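Local coordinates for protein GTN Reductase (Agrobacterium tumefaciens, PDB 5N6G) that probably reduces carbon-carbon double bonds of its substrates with NADH or NADPH, as an FMN-binding ene-reductase of the Old Yellow Enzyme family, at residues Ile13-Arg18 with Ala48-Thr53; Gly92-Gln97 with Ala170-Val175. All coordinates share one frame; numbering follows the deposited sequence.

Contact 1: Ile13-Arg18 with Ala48-Thr53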
# COMPACT_ATOMS: atom_id res chain seq x y z
N ILE A 13 -4.18 16.72 -4.41
CA ILE A 13 -5.38 16.13 -3.83
C ILE A 13 -5.75 16.90 -2.56
O ILE A 13 -4.95 16.97 -1.62
CB ILE A 13 -5.17 14.64 -3.51
CG1 ILE A 13 -4.62 13.92 -4.75
CG2 ILE A 13 -6.49 14.01 -3.10
CD1 ILE A 13 -4.16 12.50 -4.49
N ALA A 14 -6.96 17.43 -2.53
CA ALA A 14 -7.49 18.11 -1.35
C ALA A 14 -8.22 17.10 -0.47
O ALA A 14 -9.12 16.42 -0.94
CB ALA A 14 -8.46 19.22 -1.77
N LEU A 15 -7.84 17.04 0.81
CA LEU A 15 -8.46 16.14 1.78
C LEU A 15 -9.35 16.92 2.74
O LEU A 15 -8.95 17.97 3.25
CB LEU A 15 -7.43 15.40 2.63
CG LEU A 15 -6.47 14.39 1.97
CD1 LEU A 15 -5.38 15.04 1.17
CD2 LEU A 15 -5.87 13.50 3.05
N ALA A 16 -10.55 16.39 3.01
CA ALA A 16 -11.48 17.08 3.91
C ALA A 16 -11.07 16.96 5.37
O ALA A 16 -11.52 17.76 6.20
CB ALA A 16 -12.90 16.54 3.75
N ASN A 17 -10.25 15.97 5.70
CA ASN A 17 -9.75 15.77 7.05
C ASN A 17 -8.50 14.91 6.95
O ASN A 17 -8.12 14.47 5.86
CB ASN A 17 -10.81 15.14 7.96
CG ASN A 17 -11.24 13.78 7.49
OD1 ASN A 17 -10.45 12.83 7.45
ND2 ASN A 17 -12.52 13.65 7.15
N ARG A 18 -7.87 14.67 8.09
CA ARG A 18 -6.59 13.99 8.12
C ARG A 18 -6.71 12.57 8.65
O ARG A 18 -5.73 11.99 9.11
CB ARG A 18 -5.60 14.82 8.93
CG ARG A 18 -5.26 16.11 8.19
CD ARG A 18 -4.86 17.21 9.15
NE ARG A 18 -4.65 18.48 8.43
CZ ARG A 18 -3.46 18.94 8.05
NH1 ARG A 18 -2.35 18.26 8.32
NH2 ARG A 18 -3.38 20.10 7.40
N ALA A 48 -13.87 9.26 5.11
CA ALA A 48 -12.43 9.36 5.30
C ALA A 48 -11.89 10.53 4.50
O ALA A 48 -12.36 10.80 3.39
CB ALA A 48 -11.75 8.07 4.86
N GLY A 49 -10.92 11.25 5.07
CA GLY A 49 -10.24 12.29 4.31
C GLY A 49 -9.62 11.75 3.03
O GLY A 49 -9.66 12.40 1.98
N LEU A 50 -9.06 10.55 3.10
CA LEU A 50 -8.51 9.85 1.95
C LEU A 50 -8.68 8.36 2.17
O LEU A 50 -8.39 7.85 3.26
CB LEU A 50 -7.03 10.20 1.76
CG LEU A 50 -6.31 9.56 0.59
CD1 LEU A 50 -6.89 10.04 -0.73
CD2 LEU A 50 -4.85 9.90 0.67
N ILE A 51 -9.16 7.65 1.14
CA ILE A 51 -9.13 6.20 1.11
C ILE A 51 -7.94 5.76 0.28
O ILE A 51 -7.78 6.23 -0.85
CB ILE A 51 -10.43 5.63 0.50
CG1 ILE A 51 -11.62 5.90 1.41
CG2 ILE A 51 -10.27 4.13 0.24
CD1 ILE A 51 -12.97 5.56 0.79
N VAL A 52 -7.12 4.86 0.83
CA VAL A 52 -6.16 4.09 0.04
C VAL A 52 -6.79 2.73 -0.18
O VAL A 52 -7.18 2.06 0.79
CB VAL A 52 -4.79 3.97 0.73
CG1 VAL A 52 -3.81 3.27 -0.18
CG2 VAL A 52 -4.28 5.35 1.15
N THR A 53 -6.90 2.32 -1.44
CA THR A 53 -7.52 1.04 -1.71
C THR A 53 -6.65 -0.09 -1.17
O THR A 53 -5.44 0.05 -0.97
CB THR A 53 -7.73 0.76 -3.20
OG1 THR A 53 -6.47 0.62 -3.88
CG2 THR A 53 -8.54 1.83 -3.89
O HOH W 1 -11.72 14.18 1.52
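Asn17 meets the backbone of Gly49 where the chain enters a barrel strand. Its CG lies between the backbone N and the carbonyl carbon, chi1 62°, and this turns the amide toward Gly49. Asn17 OD1 takes a weak, bent hydrogen bond from Gly49 N at 2.9 Å. The stronger bond of OD1 comes from Ile19 N, and ND2 donates to Thr47 O. With both ends engaged, the amide is held against rotation. Gly49 CA also points one of its hydrogens at Asn17 O, with CA and O 3.4 Å apart. That carbonyl has no hydrogen-bond partner. Having no side chain, Gly49 lets the two backbones come this close.

A water bridges the next step, accepting from Ala16 N at 2.9 Å and donating to Gly49 O at 2.8 Å. Deeper in, Leu15 places one methyl, CD2, 3.7 Å from Leu50 CB, and Leu15 CG touches Gly49 O at 3.8 Å. The two leucine side chains cross at a slant.

Strand 13-15 pairs with strand 8-10 in a small antiparallel hairpin. The contact sets this hairpin against the start of barrel strand 50-57, beside strand 94-99, where Val95 touches Ile13.

Contact 2: Gly92-Gln97 with Ala170-Val175. With FMN (flavin mononucleotide), chain B.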
# COMPACT_ATOMS: atom_id res chain seq x y z
N GLY A 92 -15.78 12.17 -0.95
CA GLY A 92 -14.48 11.65 -0.57
C GLY A 92 -13.43 11.73 -1.67
O GLY A 92 -13.62 12.32 -2.74
N LYS A 93 -12.27 11.15 -1.35
CA LYS A 93 -11.12 11.08 -2.23
C LYS A 93 -10.50 9.70 -2.08
O LYS A 93 -10.53 9.11 -1.00
CB LYS A 93 -10.08 12.16 -1.87
CG LYS A 93 -10.59 13.59 -2.03
CD LYS A 93 -10.78 13.95 -3.50
CE LYS A 93 -11.66 15.20 -3.66
NZ LYS A 93 -11.05 16.35 -2.98
N ILE A 94 -9.95 9.18 -3.17
CA ILE A 94 -9.47 7.80 -3.16
C ILE A 94 -8.29 7.65 -4.10
O ILE A 94 -8.30 8.17 -5.22
CB ILE A 94 -10.62 6.83 -3.51
CG1 ILE A 94 -10.18 5.38 -3.40
CG2 ILE A 94 -11.22 7.15 -4.89
CD1 ILE A 94 -11.38 4.43 -3.42
N VAL A 95 -7.25 6.96 -3.62
CA VAL A 95 -6.07 6.63 -4.41
C VAL A 95 -5.93 5.11 -4.47
O VAL A 95 -6.26 4.39 -3.52
CB VAL A 95 -4.79 7.27 -3.86
CG1 VAL A 95 -4.88 8.80 -3.95
CG2 VAL A 95 -4.53 6.84 -2.43
N ALA A 96 -5.44 4.63 -5.60
CA ALA A 96 -5.23 3.20 -5.81
C ALA A 96 -3.85 2.80 -5.32
O ALA A 96 -2.85 3.42 -5.72
CB ALA A 96 -5.37 2.86 -7.29
N GLN A 97 -3.78 1.77 -4.48
CA GLN A 97 -2.48 1.26 -4.04
C GLN A 97 -1.98 0.28 -5.09
O GLN A 97 -2.33 -0.90 -5.06
CB GLN A 97 -2.56 0.59 -2.66
CG GLN A 97 -1.13 0.28 -2.20
CD GLN A 97 -1.01 -0.56 -0.95
OE1 GLN A 97 -1.57 -1.65 -0.83
NE2 GLN A 97 -0.20 -0.08 -0.03
N ALA A 170 -9.83 5.01 -14.38
CA ALA A 170 -10.85 4.53 -13.46
C ALA A 170 -11.33 5.61 -12.49
O ALA A 170 -12.17 5.30 -11.64
CB ALA A 170 -10.35 3.35 -12.65
N GLY A 171 -10.83 6.83 -12.60
CA GLY A 171 -11.33 7.93 -11.81
C GLY A 171 -10.66 8.14 -10.47
O GLY A 171 -11.16 8.93 -9.67
N PHE A 172 -9.55 7.47 -10.20
CA PHE A 172 -8.84 7.70 -8.95
C PHE A 172 -8.25 9.10 -8.94
O PHE A 172 -7.90 9.66 -9.98
CB PHE A 172 -7.73 6.67 -8.76
CG PHE A 172 -8.24 5.30 -8.40
CD1 PHE A 172 -8.60 5.01 -7.08
CD2 PHE A 172 -8.35 4.31 -9.35
CE1 PHE A 172 -9.06 3.76 -6.73
CE2 PHE A 172 -8.81 3.05 -9.00
CZ PHE A 172 -9.19 2.78 -7.69
N ASP A 173 -8.13 9.65 -7.73
CA ASP A 173 -7.47 10.94 -7.53
C ASP A 173 -5.96 10.85 -7.64
O ASP A 173 -5.30 11.88 -7.81
CB ASP A 173 -7.88 11.48 -6.18
CG ASP A 173 -9.36 11.78 -6.12
OD1 ASP A 173 -9.78 12.74 -6.80
OD2 ASP A 173 -10.09 11.02 -5.45
N GLY A 174 -5.41 9.64 -7.63
CA GLY A 174 -3.98 9.42 -7.62
C GLY A 174 -3.70 7.97 -7.28
O GLY A 174 -4.61 7.14 -7.24
N VAL A 175 -2.43 7.69 -7.03
CA VAL A 175 -1.99 6.35 -6.66
C VAL A 175 -1.05 6.42 -5.47
O VAL A 175 -0.32 7.40 -5.27
CB VAL A 175 -1.29 5.59 -7.81
CG1 VAL A 175 -2.19 5.52 -9.04
CG2 VAL A 175 0.06 6.20 -8.16
N1 FMN B . -1.04 -2.99 3.96
C2 FMN B . -0.83 -2.60 2.66
O2 FMN B . 0.08 -1.80 2.35
N3 FMN B . -1.66 -3.09 1.67
C4 FMN B . -2.69 -3.99 1.84
O4 FMN B . -3.40 -4.33 0.89
C4A FMN B . -2.89 -4.41 3.21
N5 FMN B . -3.87 -5.24 3.46
C5A FMN B . -4.15 -5.51 4.79
C6 FMN B . -5.26 -6.29 5.09
C7 FMN B . -5.65 -6.50 6.40
C7M FMN B . -6.88 -7.33 6.67
C8 FMN B . -4.92 -5.93 7.45
C8M FMN B . -5.36 -6.08 8.88
C9 FMN B . -3.80 -5.16 7.16
C9A FMN B . -3.41 -4.94 5.84
N10 FMN B . -2.35 -4.08 5.51
C10 FMN B . -2.04 -3.82 4.21
C1' FMN B . -1.70 -3.33 6.60
C2' FMN B . -2.56 -2.14 7.02
O2' FMN B . -2.65 -1.18 5.96
C3' FMN B . -2.03 -1.44 8.28
O3' FMN B . -0.68 -1.04 8.07
C4' FMN B . -2.10 -2.30 9.53
O4' FMN B . -3.41 -2.83 9.70
C5' FMN B . -1.66 -1.55 10.78
O5' FMN B . -2.54 -0.44 11.03
P FMN B . -3.68 -0.42 12.18
O1P FMN B . -2.94 -0.56 13.49
O2P FMN B . -4.55 -1.63 11.91
O3P FMN B . -4.37 0.88 12.00
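In this TIM barrel, Ile94 and Asp173 join the beginnings of two neighbouring parallel strands, 94-99 and 174-178. The tight part is buried and centres on Phe172. Ala96 CB sits over the middle of one face of the Phe172 ring, 3.6 Å from its centroid and almost on the ring normal, a CH-pi contact. With CG1 anti to the backbone N, chi1 -176°, Ile94 brings this branch to the ring carbons CE1 and CD1 of Phe172, CG1 lying 3.9 Å from CE1. Trp80, from helix 74-89, meets Phe172 edge-to-face, and Thr84 of the same helix also touches it.

Hydrogen bonds to the backbone set the register. Asp173 grips Ile94 twice. Asp173 N donates to Ile94 O, and Asp173 OD2 accepts from Ile94 N through its anti lone pair, 2.9 Å at 165°. OD2 also accepts from His88 NE2, and these two donors would probably favour the charged carboxylate. Ala96 N donates to Gly174 O at 3.1 Å. Ala96 pairs with Val175 in a parallel bridge. Gly174 leaves room for Val95, whose CG1 packs against the glycine carbonyl carbon. Before this, Gly171 ends helix 150-169 in a Schellman motif with positive phi, and the chain turns into the strand.

The looser side is the partly exposed Lys93 chain, which crosses the Asp173 side chain at about a right angle. Only the aliphatic part of the lysine touches the acid, with Lys93 CD 3.6 Å from Asp173 OD2. Its NZ turns away to Ala14 O.

Farther along strand 94-99, Gln97 holds the flavin by a pair of bonds. Its side chain runs extended to the isoalloxazine: Gln97 OE1 accepts from FMN N3 at 2.9 Å, and Gln97 NE2 donates to FMN O2 at 2.9 Å.

From the N terminus, the chain first makes the small hairpin. After it, residues 19-47 carry barrel strand 19-21 and helix 36-43, and contact 1 closes this loop of 29 residues. Contact 2 opens only after contact 1 has closed. It spans 72 residues, including strand 127-131 and helix 150-169, and brings the fourth barrel strand beside the third. The contacts are in series and neither nest nor cross. The centres of contact 1 and contact 2 are about 10 Å apart, and the two touch. A probable hydrogen bond from Val95 N to Ile51 O joins strands 50-57 and 94-99, and Thr53 CG2 packs on Phe172. Together they tie the hairpin to barrel strands two, three and four.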